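Local coordinates for protein hydrolase, putative (Plasmodium vivax, PDB 2B30) that binds a calcium ion and is probably a metal-dependent phosphatase of the haloacid dehalogenase superfamily, although its substrate is unknown, at residues K205-T210 against E217-G222. Residues are numbered along the deposited sequence; the frame is centred on the assembly and turned at random.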
loop_
_atom_site.group_PDB
_atom_site.type_symbol
_atom_site.label_atom_id
_atom_site.label_comp_id
_atom_site.label_asym_id
_atom_site.label_seq_id
_atom_site.Cartn_x
_atom_site.Cartn_y
_atom_site.Cartn_z
ATOM N N LYS A 205 14.865 -2.229 1.792
ATOM C CA LYS A 205 15.222 -2.927 3.029
ATOM C C LYS A 205 14.563 -2.305 4.276
ATOM O O LYS A 205 14.445 -2.959 5.319
ATOM C CB LYS A 205 16.743 -2.957 3.173
ATOM C CG LYS A 205 17.414 -3.804 2.093
ATOM C CD LYS A 205 18.913 -3.598 2.017
ATOM C CE LYS A 205 19.645 -4.297 3.149
ATOM N NZ LYS A 205 21.110 -4.293 2.897
ATOM N N LEU A 206 14.126 -1.051 4.157
ATOM C CA LEU A 206 13.497 -0.310 5.248
ATOM C C LEU A 206 12.549 0.728 4.669
ATOM O O LEU A 206 12.753 1.224 3.563
ATOM C CB LEU A 206 14.546 0.433 6.091
ATOM C CG LEU A 206 15.455 -0.374 7.026
ATOM C CD1 LEU A 206 16.650 0.465 7.477
ATOM C CD2 LEU A 206 14.670 -0.895 8.224
ATOM N N THR A 207 11.515 1.043 5.435
ATOM C CA THR A 207 10.663 2.190 5.180
ATOM C C THR A 207 11.321 3.429 5.797
ATOM O O THR A 207 11.548 3.478 7.012
ATOM C CB THR A 207 9.302 1.953 5.838
ATOM O OG1 THR A 207 8.717 0.777 5.274
ATOM C CG2 THR A 207 8.371 3.142 5.666
ATOM N N ILE A 208 11.643 4.421 4.976
ATOM C CA ILE A 208 12.230 5.657 5.480
ATOM C C ILE A 208 11.370 6.846 5.076
ATOM O O ILE A 208 11.394 7.270 3.923
ATOM C CB ILE A 208 13.674 5.883 4.966
ATOM C CG1 ILE A 208 14.599 4.729 5.368
ATOM C CG2 ILE A 208 14.236 7.197 5.503
ATOM C CD1 ILE A 208 15.162 3.947 4.184
ATOM N N PHE A 209 10.620 7.385 6.031
ATOM C CA PHE A 209 9.875 8.616 5.804
ATOM C C PHE A 209 10.670 9.813 6.306
ATOM O O PHE A 209 11.528 9.684 7.179
ATOM C CB PHE A 209 8.511 8.575 6.490
ATOM C CG PHE A 209 7.521 7.639 5.833
ATOM C CD1 PHE A 209 7.128 7.831 4.508
ATOM C CD2 PHE A 209 6.957 6.582 6.546
ATOM C CE1 PHE A 209 6.206 6.976 3.899
ATOM C CE2 PHE A 209 6.030 5.727 5.942
ATOM C CZ PHE A 209 5.653 5.924 4.620
ATOM N N THR A 210 10.367 10.974 5.729
ATOM C CA THR A 210 10.968 12.239 6.115
ATOM C C THR A 210 9.919 13.080 6.828
ATOM O O THR A 210 8.841 13.322 6.283
ATOM C CB THR A 210 11.496 12.986 4.884
ATOM O OG1 THR A 210 12.527 12.202 4.277
ATOM C CG2 THR A 210 12.074 14.335 5.265
ATOM N N GLU A 217 12.296 9.078 9.875
ATOM C CA GLU A 217 11.617 8.034 10.634
ATOM C C GLU A 217 11.832 6.713 9.910
ATOM O O GLU A 217 11.382 6.551 8.777
ATOM C CB GLU A 217 10.121 8.330 10.753
ATOM C CG GLU A 217 9.767 9.297 11.871
ATOM C CD GLU A 217 8.255 9.458 12.063
ATOM O OE1 GLU A 217 7.491 9.480 11.058
ATOM O OE2 GLU A 217 7.828 9.570 13.238
ATOM N N VAL A 218 12.522 5.784 10.566
ATOM C CA VAL A 218 12.893 4.487 9.974
ATOM C C VAL A 218 12.075 3.344 10.575
ATOM O O VAL A 218 12.181 3.074 11.757
ATOM C CB VAL A 218 14.375 4.197 10.224
ATOM C CG1 VAL A 218 14.787 2.875 9.605
ATOM C CG2 VAL A 218 15.214 5.326 9.674
ATOM N N THR A 219 11.269 2.676 9.752
ATOM C CA THR A 219 10.466 1.518 10.191
ATOM C C THR A 219 10.684 0.323 9.276
ATOM O O THR A 219 11.349 0.433 8.244
ATOM C CB THR A 219 8.962 1.850 10.228
ATOM O OG1 THR A 219 8.589 2.563 9.039
ATOM C CG2 THR A 219 8.633 2.699 11.443
ATOM N N LYS A 220 10.132 -0.824 9.668
ATOM C CA LYS A 220 10.207 -2.055 8.872
ATOM C C LYS A 220 9.634 -1.854 7.460
ATOM O O LYS A 220 8.704 -1.068 7.268
ATOM C CB LYS A 220 9.444 -3.175 9.589
ATOM C CG LYS A 220 9.630 -4.588 9.005
ATOM C CD LYS A 220 8.748 -5.592 9.737
ATOM C CE LYS A 220 9.204 -7.029 9.533
ATOM N NZ LYS A 220 8.476 -7.938 10.466
ATOM N N LEU A 221 10.197 -2.564 6.485
ATOM C CA LEU A 221 9.766 -2.463 5.087
ATOM C C LEU A 221 8.380 -3.044 4.907
ATOM O O LEU A 221 8.024 -4.015 5.563
ATOM C CB LEU A 221 10.737 -3.219 4.177
ATOM C CG LEU A 221 10.493 -3.125 2.663
ATOM C CD1 LEU A 221 10.812 -1.741 2.147
ATOM C CD2 LEU A 221 11.308 -4.161 1.909
ATOM N N GLY A 222 7.605 -2.461 4.001
ATOM C CA GLY A 222 6.279 -2.982 3.668
ATOM C C GLY A 222 5.153 -2.554 4.593
ATOM O O GLY A 222 4.015 -3.023 4.443
HETATM O O HOH W 1 12.627 -3.596 7.231
#
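With chi1 at -60°, Thr-207 sets OG1 beside its own backbone N and turns CG2 opposite that nitrogen, while Thr-219 holds OG1 between its N and carbonyl carbon (chi1 45°). The two side chains thus slant across each other on one face of the sheet, where OG1 of Thr-219 meets CB and CG2 of Thr-207. The hydroxyl of Thr-207 is spent further along, donating to Lys-220 O (OG1 to O, 2.7 Å) from above the carbonyl plane. This bond ties the Thr-207 side chain to the backbone at Lys-220, beyond the Thr-207/Thr-219 backbone pair. A water bridges the two backbones, giving a hydrogen to Lys-205 O and accepting one from Leu-221 N.

The ladder itself is that of an antiparallel beta hairpin, strands 206-210 and 216-220, at one side of the cap-domain sheet of this HAD-family hydrolase. Thr-207 and Thr-219 form a hydrogen-bonded pair, with Thr-219 N to Thr-207 O at 2.9 Å and close to straight (166°). Phe-209 and Glu-217 form the next such pair, with Glu-217 N reaching Phe-209 O at 2.9 Å. Between them, Val-218 CA directs its hydrogen at Thr-207 O. On the other face, Leu-206 CD1 lies 3.7 Å from Val-218 CG1, and both residues pack against Leu-123 of helix 117-129. The side chain of Glu-217 lies about 8 Å from the bound calcium ion, and its carboxylate forms a salt bridge with Lys-181. At the opposite end, Leu-221 packs on Phe-259 of the second subunit.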